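Local coordinates for epimerase domain-containing protein (Bacillus cereus HuA2-4, PDB 6ZLK) that interconverts UDP-glucuronic acid and UDP-galacturonic acid by inverting the sugar at C4, with a bound NAD as cofactor, at residues 137-142 against 239-244; 176-181 against 213-218; 195-200 against 263-268. One frame throughout, in Å; residues are numbered along the deposited sequence.

Interaction 1 of 3, residues 137-142 against 239-244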
loop_
_atom_site.group_PDB
_atom_site.type_symbol
_atom_site.label_atom_id
_atom_site.label_comp_id
_atom_site.label_asym_id
_atom_site.label_seq_id
_atom_site.Cartn_x
_atom_site.Cartn_y
_atom_site.Cartn_z
ATOM N N VAL A 137 -21.016 1.307 -1.281
ATOM C CA VAL A 137 -19.795 1.676 -2.001
ATOM C C VAL A 137 -19.664 0.859 -3.292
ATOM O O VAL A 137 -19.764 -0.365 -3.303
ATOM C CB VAL A 137 -18.579 1.525 -1.089
ATOM C CG1 VAL A 137 -18.690 2.513 0.054
ATOM C CG2 VAL A 137 -18.349 0.102 -0.602
ATOM N N SER A 138 -19.344 1.571 -4.368
ATOM C CA SER A 138 -19.027 0.895 -5.624
ATOM C C SER A 138 -17.497 0.834 -5.792
ATOM O O SER A 138 -16.746 1.580 -5.128
ATOM C CB SER A 138 -19.802 1.557 -6.739
ATOM O OG SER A 138 -19.255 2.820 -6.930
ATOM N N GLU A 139 -17.045 -0.007 -6.711
ATOM C CA GLU A 139 -15.616 -0.375 -6.853
ATOM C C GLU A 139 -14.745 0.743 -7.440
ATOM O O GLU A 139 -13.545 0.617 -7.288
ATOM C CB GLU A 139 -15.511 -1.660 -7.657
ATOM C CG GLU A 139 -16.229 -2.818 -6.979
ATOM C CD GLU A 139 -17.679 -3.055 -7.340
ATOM O OE1 GLU A 139 -18.359 -2.113 -7.861
ATOM O OE2 GLU A 139 -18.149 -4.172 -7.142
ATOM N N ASP A 140 -15.337 1.812 -7.996
ATOM C CA ASP A 140 -14.588 2.941 -8.594
ATOM C C ASP A 140 -14.266 4.014 -7.543
ATOM O O ASP A 140 -13.536 4.972 -7.872
ATOM C CB ASP A 140 -15.341 3.514 -9.795
ATOM C CG ASP A 140 -16.794 3.924 -9.557
ATOM O OD1 ASP A 140 -17.351 3.561 -8.487
ATOM O OD2 ASP A 140 -17.379 4.637 -10.468
ATOM N N LEU A 141 -14.772 3.895 -6.319
ATOM C CA LEU A 141 -14.557 4.914 -5.267
ATOM C C LEU A 141 -13.080 5.005 -4.895
ATOM O O LEU A 141 -12.394 3.948 -4.731
ATOM C CB LEU A 141 -15.368 4.555 -4.027
ATOM C CG LEU A 141 -16.799 5.036 -3.980
ATOM C CD1 LEU A 141 -17.378 4.600 -2.652
ATOM C CD2 LEU A 141 -16.910 6.557 -4.157
ATOM N N LEU A 142 -12.609 6.200 -4.583
ATOM C CA LEU A 142 -11.242 6.370 -4.042
ATOM C C LEU A 142 -11.160 5.700 -2.671
ATOM O O LEU A 142 -11.817 6.073 -1.714
ATOM C CB LEU A 142 -10.875 7.855 -3.967
ATOM C CG LEU A 142 -9.455 8.133 -4.456
ATOM C CD1 LEU A 142 -9.262 9.578 -4.872
ATOM C CD2 LEU A 142 -8.461 7.729 -3.381
ATOM N N VAL A 239 -12.254 -5.157 -10.384
ATOM C CA VAL A 239 -12.480 -5.243 -8.919
ATOM C C VAL A 239 -13.972 -5.450 -8.701
ATOM O O VAL A 239 -14.779 -4.675 -9.242
ATOM C CB VAL A 239 -11.981 -3.988 -8.207
ATOM C CG1 VAL A 239 -12.248 -4.050 -6.711
ATOM C CG2 VAL A 239 -10.497 -3.783 -8.506
ATOM N N ILE A 240 -14.349 -6.427 -7.885
ATOM C CA ILE A 240 -15.754 -6.841 -7.696
ATOM C C ILE A 240 -16.031 -6.969 -6.194
ATOM O O ILE A 240 -15.387 -7.841 -5.568
ATOM C CB ILE A 240 -16.059 -8.167 -8.427
ATOM C CG1 ILE A 240 -15.623 -8.111 -9.904
ATOM C CG2 ILE A 240 -17.524 -8.504 -8.236
ATOM C CD1 ILE A 240 -15.866 -9.418 -10.673
ATOM N N ASN A 241 -16.942 -6.176 -5.675
ATOM C CA ASN A 241 -17.469 -6.351 -4.287
ATOM C C ASN A 241 -18.302 -7.640 -4.193
ATOM O O ASN A 241 -19.178 -7.928 -5.068
ATOM C CB ASN A 241 -18.389 -5.238 -3.860
ATOM C CG ASN A 241 -17.702 -3.897 -3.749
ATOM O OD1 ASN A 241 -16.533 -3.809 -3.451
ATOM N ND2 ASN A 241 -18.468 -2.842 -3.988
ATOM N N ILE A 242 -18.078 -8.417 -3.139
ATOM C CA ILE A 242 -18.891 -9.600 -2.778
ATOM C C ILE A 242 -19.459 -9.324 -1.380
ATOM O O ILE A 242 -18.672 -9.331 -0.406
ATOM C CB ILE A 242 -18.036 -10.883 -2.793
ATOM C CG1 ILE A 242 -17.352 -11.105 -4.152
ATOM C CG2 ILE A 242 -18.850 -12.094 -2.360
ATOM C CD1 ILE A 242 -18.323 -11.313 -5.280
ATOM N N GLY A 243 -20.740 -8.989 -1.301
ATOM C CA GLY A 243 -21.441 -8.607 -0.080
ATOM C C GLY A 243 -22.659 -9.449 0.157
ATOM O O GLY A 243 -22.959 -10.348 -0.645
ATOM N N GLY A 244 -23.291 -9.172 1.280
ATOM C CA GLY A 244 -24.279 -10.083 1.820
ATOM C C GLY A 244 -25.684 -9.714 1.470
ATOM O O GLY A 244 -25.955 -8.652 0.839
HETATM O O HOH W 1 -20.271 -6.070 -6.931
#

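Interaction 2 of 3, residues 176-181 against 213-218. With UGA (uridine-5'-diphosphate-glucuronic acid), chain F.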
loop_
_atom_site.group_PDB
_atom_site.type_symbol
_atom_site.label_atom_id
_atom_site.label_comp_id
_atom_site.label_asym_id
_atom_site.label_seq_id
_atom_site.Cartn_x
_atom_site.Cartn_y
_atom_site.Cartn_z
ATOM N N TYR A 176 -14.296 -8.903 -0.406
ATOM C CA TYR A 176 -15.296 -9.441 0.548
ATOM C C TYR A 176 -15.686 -8.427 1.622
ATOM O O TYR A 176 -14.870 -7.674 2.121
ATOM C CB TYR A 176 -14.659 -10.633 1.258
ATOM C CG TYR A 176 -14.355 -11.874 0.453
ATOM C CD1 TYR A 176 -14.803 -12.117 -0.842
ATOM C CD2 TYR A 176 -13.523 -12.828 1.016
ATOM C CE1 TYR A 176 -14.513 -13.287 -1.506
ATOM C CE2 TYR A 176 -13.177 -13.982 0.335
ATOM C CZ TYR A 176 -13.707 -14.247 -0.908
ATOM O OH TYR A 176 -13.383 -15.422 -1.550
ATOM N N PHE A 177 -16.948 -8.488 2.022
ATOM C CA PHE A 177 -17.522 -7.771 3.179
ATOM C C PHE A 177 -17.898 -8.765 4.282
ATOM O O PHE A 177 -18.738 -9.707 4.120
ATOM C CB PHE A 177 -18.749 -6.992 2.739
ATOM C CG PHE A 177 -18.468 -5.812 1.837
ATOM C CD1 PHE A 177 -17.851 -5.941 0.604
ATOM C CD2 PHE A 177 -18.791 -4.550 2.294
ATOM C CE1 PHE A 177 -17.564 -4.811 -0.140
ATOM C CE2 PHE A 177 -18.533 -3.413 1.533
ATOM C CZ PHE A 177 -17.895 -3.548 0.319
ATOM N N THR A 178 -17.299 -8.546 5.422
ATOM C CA THR A 178 -17.465 -9.248 6.712
ATOM C C THR A 178 -18.135 -10.606 6.513
ATOM O O THR A 178 -19.335 -10.744 6.727
ATOM C CB THR A 178 -18.166 -8.366 7.749
ATOM O OG1 THR A 178 -17.509 -7.084 7.728
ATOM C CG2 THR A 178 -18.033 -9.026 9.108
ATOM N N VAL A 179 -17.302 -11.621 6.359
ATOM C CA VAL A 179 -17.863 -12.966 6.096
ATOM C C VAL A 179 -18.147 -13.653 7.434
ATOM O O VAL A 179 -17.351 -13.550 8.372
ATOM C CB VAL A 179 -16.893 -13.763 5.209
ATOM C CG1 VAL A 179 -17.419 -15.143 4.895
ATOM C CG2 VAL A 179 -16.589 -12.966 3.943
ATOM N N TYR A 180 -19.258 -14.388 7.517
ATOM C CA TYR A 180 -19.587 -15.095 8.766
ATOM C C TYR A 180 -20.126 -16.474 8.407
ATOM O O TYR A 180 -20.403 -16.792 7.235
ATOM C CB TYR A 180 -20.529 -14.253 9.602
ATOM C CG TYR A 180 -21.944 -14.329 9.108
ATOM C CD1 TYR A 180 -22.370 -13.593 8.022
ATOM C CD2 TYR A 180 -22.860 -15.157 9.720
ATOM C CE1 TYR A 180 -23.681 -13.680 7.560
ATOM C CE2 TYR A 180 -24.161 -15.265 9.279
ATOM C CZ TYR A 180 -24.591 -14.512 8.214
ATOM O OH TYR A 180 -25.871 -14.727 7.800
ATOM N N GLY A 181 -20.255 -17.301 9.438
ATOM C CA GLY A 181 -20.833 -18.643 9.267
ATOM C C GLY A 181 -20.021 -19.648 10.037
ATOM O O GLY A 181 -19.066 -19.309 10.748
ATOM N N ARG A 213 -22.599 -3.627 9.421
ATOM C CA ARG A 213 -21.783 -4.277 8.405
ATOM C C ARG A 213 -22.696 -4.960 7.389
ATOM O O ARG A 213 -23.826 -5.387 7.711
ATOM C CB ARG A 213 -20.891 -5.390 8.981
ATOM C CG ARG A 213 -19.838 -4.934 9.975
ATOM C CD ARG A 213 -18.779 -4.102 9.277
ATOM N NE ARG A 213 -17.692 -3.654 10.174
ATOM C CZ ARG A 213 -17.604 -2.448 10.747
ATOM N NH1 ARG A 213 -18.573 -1.556 10.616
ATOM N NH2 ARG A 213 -16.500 -2.110 11.420
ATOM N N ASP A 214 -22.148 -5.077 6.211
ATOM C CA ASP A 214 -22.734 -5.889 5.120
ATOM C C ASP A 214 -22.251 -7.322 5.294
ATOM O O ASP A 214 -21.417 -7.799 4.532
ATOM C CB ASP A 214 -22.242 -5.343 3.792
ATOM C CG ASP A 214 -23.095 -5.870 2.673
ATOM O OD1 ASP A 214 -23.809 -6.888 2.907
ATOM O OD2 ASP A 214 -23.115 -5.182 1.619
ATOM N N PHE A 215 -22.816 -7.994 6.255
ATOM C CA PHE A 215 -22.364 -9.341 6.617
ATOM C C PHE A 215 -22.677 -10.297 5.477
ATOM O O PHE A 215 -23.796 -10.318 4.946
ATOM C CB PHE A 215 -23.139 -9.776 7.834
ATOM C CG PHE A 215 -22.787 -9.010 9.082
ATOM C CD1 PHE A 215 -21.527 -9.109 9.651
ATOM C CD2 PHE A 215 -23.723 -8.165 9.659
ATOM C CE1 PHE A 215 -21.206 -8.418 10.812
ATOM C CE2 PHE A 215 -23.407 -7.467 10.824
ATOM C CZ PHE A 215 -22.154 -7.603 11.398
ATOM N N THR A 216 -21.682 -11.064 5.094
ATOM C CA THR A 216 -21.752 -11.988 3.948
ATOM C C THR A 216 -21.698 -13.415 4.494
ATOM O O THR A 216 -20.679 -13.847 4.982
ATOM C CB THR A 216 -20.688 -11.742 2.886
ATOM O OG1 THR A 216 -20.669 -10.340 2.553
ATOM C CG2 THR A 216 -20.934 -12.621 1.677
ATOM N N TYR A 217 -22.767 -14.170 4.307
ATOM C CA TYR A 217 -22.763 -15.574 4.753
ATOM C C TYR A 217 -21.757 -16.335 3.897
ATOM O O TYR A 217 -21.606 -16.136 2.674
ATOM C CB TYR A 217 -24.142 -16.235 4.625
ATOM C CG TYR A 217 -24.111 -17.617 5.210
ATOM C CD1 TYR A 217 -23.961 -17.759 6.590
ATOM C CD2 TYR A 217 -24.333 -18.747 4.445
ATOM C CE1 TYR A 217 -23.878 -19.016 7.171
ATOM C CE2 TYR A 217 -24.276 -20.006 5.016
ATOM C CZ TYR A 217 -24.124 -20.126 6.382
ATOM O OH TYR A 217 -24.014 -21.369 6.945
ATOM N N ILE A 218 -21.023 -17.231 4.548
ATOM C CA ILE A 218 -19.902 -17.941 3.908
ATOM C C ILE A 218 -20.348 -18.628 2.611
ATOM O O ILE A 218 -19.601 -18.562 1.629
ATOM C CB ILE A 218 -19.276 -18.923 4.904
ATOM C CG1 ILE A 218 -18.098 -19.660 4.284
ATOM C CG2 ILE A 218 -20.313 -19.909 5.464
ATOM C CD1 ILE A 218 -16.930 -18.815 3.801
HETATM C "C1'" UGA F . -13.936 -8.678 9.012
HETATM C "C2'" UGA F . -12.698 -9.560 8.990
HETATM O "O2'" UGA F . -12.224 -9.668 10.327
HETATM C "C3'" UGA F . -11.599 -9.002 8.117
HETATM O "O3'" UGA F . -10.609 -10.024 7.974
HETATM C "C4'" UGA F . -12.113 -8.570 6.754
HETATM O "O4'" UGA F . -11.057 -7.893 6.059
HETATM C "C5'" UGA F . -13.324 -7.638 6.920
HETATM O "O5'" UGA F . -14.324 -8.295 7.705
HETATM C "C6'" UGA F . -14.005 -7.155 5.627
HETATM O "O'P" UGA F . -13.342 -6.883 4.653
HETATM O "O'Q" UGA F . -15.195 -6.994 5.614
HETATM P PB UGA F . -14.834 -6.788 10.600
HETATM O O1B UGA F . -15.848 -6.190 9.720
HETATM O O2B UGA F . -14.095 -5.971 11.599
HETATM O O3B UGA F . -13.655 -7.581 9.857
HETATM O O3A UGA F . -15.547 -8.028 11.308
HETATM P PA UGA F . -15.845 -8.509 12.801
HETATM O O1A UGA F . -14.564 -8.810 13.444
HETATM O O2A UGA F . -16.890 -9.542 12.701
HETATM O O5D UGA F . -16.450 -7.176 13.477
HETATM C C5D UGA F . -17.669 -6.585 13.072
HETATM C C4D UGA F . -18.042 -5.549 14.089
HETATM O O4D UGA F . -18.167 -6.150 15.401
HETATM C C3D UGA F . -17.033 -4.406 14.244
HETATM O O3D UGA F . -17.819 -3.216 14.140
HETATM C C2D UGA F . -16.431 -4.599 15.639
HETATM O O2D UGA F . -16.346 -3.361 16.325
HETATM C C1D UGA F . -17.516 -5.369 16.380
HETATM N N1 UGA F . -17.022 -6.274 17.428
HETATM C C6 UGA F . -16.085 -7.234 17.164
HETATM C C2 UGA F . -17.667 -6.192 18.655
HETATM O O2 UGA F . -18.498 -5.335 18.930
HETATM N N3 UGA F . -17.291 -7.145 19.548
HETATM C C4 UGA F . -16.358 -8.137 19.359
HETATM O O4 UGA F . -16.116 -8.890 20.298
HETATM C C5 UGA F . -15.716 -8.145 18.070
#

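Interaction 3 of 3, residues 195-200 against 263-268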
loop_
_atom_site.group_PDB
_atom_site.type_symbol
_atom_site.label_atom_id
_atom_site.label_comp_id
_atom_site.label_asym_id
_atom_site.label_seq_id
_atom_site.Cartn_x
_atom_site.Cartn_y
_atom_site.Cartn_z
ATOM N N LYS A 195 -20.032 -17.383 21.441
ATOM C CA LYS A 195 -19.248 -18.117 22.448
ATOM C C LYS A 195 -19.584 -17.483 23.803
ATOM O O LYS A 195 -19.895 -18.243 24.765
ATOM C CB LYS A 195 -17.744 -18.076 22.158
ATOM C CG LYS A 195 -16.879 -18.872 23.127
ATOM C CD LYS A 195 -15.413 -18.755 22.827
ATOM C CE LYS A 195 -14.584 -19.753 23.590
ATOM N NZ LYS A 195 -14.635 -19.441 25.022
ATOM N N GLN A 196 -19.529 -16.147 23.913
ATOM C CA GLN A 196 -19.851 -15.455 25.181
ATOM C C GLN A 196 -21.291 -15.786 25.549
ATOM O O GLN A 196 -21.523 -16.052 26.746
ATOM C CB GLN A 196 -19.587 -13.950 25.048
ATOM C CG GLN A 196 -18.123 -13.620 24.896
ATOM C CD GLN A 196 -17.895 -12.270 24.237
ATOM O OE1 GLN A 196 -18.852 -11.592 23.835
ATOM N NE2 GLN A 196 -16.632 -11.918 24.089
ATOM N N MET A 197 -22.246 -15.713 24.616
ATOM C CA MET A 197 -23.669 -15.968 24.931
ATOM C C MET A 197 -23.833 -17.395 25.445
ATOM O O MET A 197 -24.550 -17.559 26.478
ATOM C CB MET A 197 -24.534 -15.757 23.698
ATOM C CG MET A 197 -26.009 -15.851 23.979
ATOM S SD MET A 197 -26.991 -15.237 22.593
ATOM C CE MET A 197 -26.409 -13.552 22.409
ATOM N N LEU A 198 -23.141 -18.373 24.859
ATOM C CA LEU A 198 -23.305 -19.799 25.248
ATOM C C LEU A 198 -22.733 -20.021 26.642
ATOM O O LEU A 198 -23.261 -20.900 27.376
ATOM C CB LEU A 198 -22.597 -20.693 24.230
ATOM C CG LEU A 198 -23.377 -20.887 22.951
ATOM C CD1 LEU A 198 -22.457 -21.437 21.877
ATOM C CD2 LEU A 198 -24.571 -21.783 23.188
ATOM N N GLU A 199 -21.731 -19.252 27.006
ATOM C CA GLU A 199 -20.985 -19.369 28.282
ATOM C C GLU A 199 -21.626 -18.492 29.365
ATOM O O GLU A 199 -21.090 -18.465 30.489
ATOM C CB GLU A 199 -19.519 -19.044 28.021
ATOM C CG GLU A 199 -18.823 -20.137 27.244
ATOM C CD GLU A 199 -17.394 -19.812 26.838
ATOM O OE1 GLU A 199 -16.935 -18.683 27.140
ATOM O OE2 GLU A 199 -16.749 -20.682 26.204
ATOM N N ASP A 200 -22.693 -17.754 29.049
ATOM C CA ASP A 200 -23.354 -16.854 30.028
ATOM C C ASP A 200 -22.331 -15.818 30.488
ATOM O O ASP A 200 -22.331 -15.487 31.659
ATOM C CB ASP A 200 -23.911 -17.689 31.193
ATOM C CG ASP A 200 -24.712 -18.871 30.687
ATOM O OD1 ASP A 200 -25.608 -18.629 29.827
ATOM O OD2 ASP A 200 -24.433 -20.038 31.139
ATOM N N LYS A 263 -31.441 -17.136 25.207
ATOM C CA LYS A 263 -30.645 -16.471 26.268
ATOM C C LYS A 263 -31.018 -14.986 26.349
ATOM O O LYS A 263 -31.424 -14.378 25.335
ATOM C CB LYS A 263 -29.139 -16.603 26.007
ATOM C CG LYS A 263 -28.578 -18.016 26.045
ATOM C CD LYS A 263 -28.011 -18.407 27.379
ATOM C CE LYS A 263 -27.164 -19.650 27.258
ATOM N NZ LYS A 263 -27.149 -20.391 28.529
ATOM N N SER A 264 -30.823 -14.401 27.524
ATOM C CA SER A 264 -30.901 -12.935 27.750
ATOM C C SER A 264 -29.475 -12.492 28.045
ATOM O O SER A 264 -29.026 -12.761 29.149
ATOM C CB SER A 264 -31.863 -12.603 28.891
ATOM N N ALA A 265 -28.778 -11.888 27.081
ATOM C CA ALA A 265 -27.330 -11.600 27.174
ATOM C C ALA A 265 -27.068 -10.334 28.007
ATOM O O ALA A 265 -27.791 -9.377 27.889
ATOM C CB ALA A 265 -26.755 -11.443 25.789
ATOM N N THR A 266 -26.014 -10.350 28.798
ATOM C CA THR A 266 -25.458 -9.152 29.467
ATOM C C THR A 266 -24.527 -8.473 28.472
ATOM O O THR A 266 -23.724 -9.171 27.895
ATOM C CB THR A 266 -24.684 -9.555 30.714
ATOM O OG1 THR A 266 -25.689 -10.167 31.525
ATOM C CG2 THR A 266 -24.050 -8.417 31.468
ATOM N N LYS A 267 -24.610 -7.154 28.349
ATOM C CA LYS A 267 -23.730 -6.403 27.426
ATOM C C LYS A 267 -22.602 -5.759 28.202
ATOM O O LYS A 267 -22.832 -5.103 29.237
ATOM C CB LYS A 267 -24.549 -5.361 26.689
ATOM C CG LYS A 267 -25.591 -5.965 25.756
ATOM C CD LYS A 267 -26.401 -4.961 25.016
ATOM C CE LYS A 267 -27.436 -5.620 24.141
ATOM N NZ LYS A 267 -28.570 -6.167 24.944
ATOM N N ASN A 268 -21.398 -5.904 27.680
ATOM C CA ASN A 268 -20.215 -5.183 28.172
ATOM C C ASN A 268 -19.782 -4.217 27.074
ATOM O O ASN A 268 -19.160 -4.675 26.125
ATOM C CB ASN A 268 -19.124 -6.164 28.566
ATOM C CG ASN A 268 -17.878 -5.505 29.106
ATOM O OD1 ASN A 268 -17.889 -4.313 29.431
ATOM N ND2 ASN A 268 -16.789 -6.264 29.159
HETATM O O HOH W 2 -25.740 -22.210 30.830
#

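Interaction 1 of 3, residues 137-142 against 239-244
E139, second residue of a type I beta turn from S138 to L141, comes closest to V239 at the start of strand 239-242, their CA atoms 6.1 Å apart. This strand lies beside strand 171-180 at one side of the Rossmann-type sheet of the NAD-dependent epimerase/dehydratase family, and the contact illustrates how a loop can be tied to such a strand largely through one acidic side chain. Backbone N of N241 donates to OE2 of E139 at 2.8 Å in an almost straight bond (172°), taken by the anti lone pair, the one turned away from OE1. The bend at chi2 of E139 (91°) folds the carboxylate over the N241 side chain. There the acid and the amide lie stacked, their planes only 15° apart, with E139 OE2 3.4 Å from N241 CG.

Lower down the same side chain, CG of E139 passes 3.3 Å from O of V239, and its CB touches V239 CG1 at 4.2 Å. The amide that carries the stack is fixed by other partners: N241 OD1 bonds to Y130, and ND2 to the backbone O of D283. Positioned in this way, it offers the carboxylate a flat bed. A water also reaches both segments, lying 2.9 Å from OE2 of E139 and 2.8 Å from the backbone O of N241.

Interaction 2 of 3, residues 176-181 against 213-218
T216 holds the 176-181 segment with three hydrogen bonds, which makes this pair a compact example of how parallel strands of a Rossmann-type sheet register beside a substrate site. Its OG1 donates to O of F177 at 2.6 Å, in the carbonyl plane on a lone pair; the torsion that sets OG1 anti to the carbonyl carbon of T216 (chi1 -49°) brings the hydroxyl there. The other two are backbone bonds, T216 N to T178 O (2.9 Å) and Y180 N to T216 O, and they make the parallel bridge of V179 with T216. As segment 213-218 turns into helix 218-230, N of I218 reaches O of Y180 at 2.8 Å, a bond bent at the hydrogen (132°) that completes the bridge of Y180 with Y217.

Both segments also grip the UDP-sugar. N of T178 donates to O'Q, a carboxylate oxygen of the glucuronic acid, at 2.6 Å, while NE of R213 meets O1B of the beta phosphate at 3.2 Å, in the plane of the guanidinium. O3D of the ribose lies over one face of that guanidinium, so the arginine spans phosphate and sugar. UGB, the alternative occupant of the same pocket, is bonded by T178 OG1 and R213 NE. The neighbouring V179 donates its backbone N to NAD, placing substrate and cofactor on consecutive residues.

Away from the ligands, the T178 and F215 side chains lie side by side, CG2 of T178 nearest CD1 of F215, and CG1 of V179 touches CD1 of I218. The two tyrosines form a T-shaped pair: the rings stand at 67° with centroids 5.4 Å apart, and the edge of Y217 presents CD1 to a face of Y180, 3.7 Å from CE2 of Y180.

Interaction 3 of 3, residues 195-200 against 263-268
M197, in the last turn of helix 189-198, comes nearest A265 in the extended chain that leads into strand 267-270, their CA atoms 6.1 Å apart, and the helix is closed by a Schellman motif, with D200 the positive-phi residue just beyond it. The contact is a worked example of a lysine that crosses a helix C-terminus: its aliphatic stem packs on the final turn while its ammonium group finds the acid that follows.

The stem belongs to K263. It slides past the M197 side chain in the opposite direction, with CB 3.8 Å from CG of M197. A bend at chi2 (-95°) then leads K263 over the helix end, where its CE lies 3.4 Å from the backbone O of M197. That same carbonyl accepts the backbone N of D200 in the Schellman turn. At the tip, NZ of K263 forms a salt bridge at 2.7 Å with OD1 of D200, which accepts on its syn lone pair, the side of OD2; the two side chains cross at about a right angle. A water donates to OD2 of D200 at 2.6 Å and accepts from NZ of K263, so it bridges the far carboxylate oxygen and the ammonium, weakly on the lysine side.

Deeper in, M197 bends at chi3 and carries CE to within 4.0 Å of CB of A265. L203 of strand 203-206 touches both of these side chains, and L257 of helix 250-261 also packs on M197. The helix end is thereby joined to the small parallel sheet of strands 203-206 and 267-270.

Because D200 is exposed, solvent would probably screen the ion pair. The buried M197 implies a division of labour, with apolar packing on the inner side and a water-bridged charge pair at the surface.

Interactions 1 and 2 share the large mixed sheet, in which strands 239-242 and 212-217 both pair with strand 171-180, one after the other along it. Their centres are about 14 Å apart and they touch: F177 N probably bonds to I242 O, and G244 N to D214 OD1. Along the chain, interaction 2 is nested inside the loop closed by interaction 1, whereas interaction 3 crosses both. It sits about 22 Å from interaction 2 and about 34 Å from interaction 1, centre to centre, where helix 189-198 meets the small two-strand sheet. Together they run from the flank of the nucleotide-binding sheet, through the residues that hold substrate and NAD, to a surface contact on the far part of the fold.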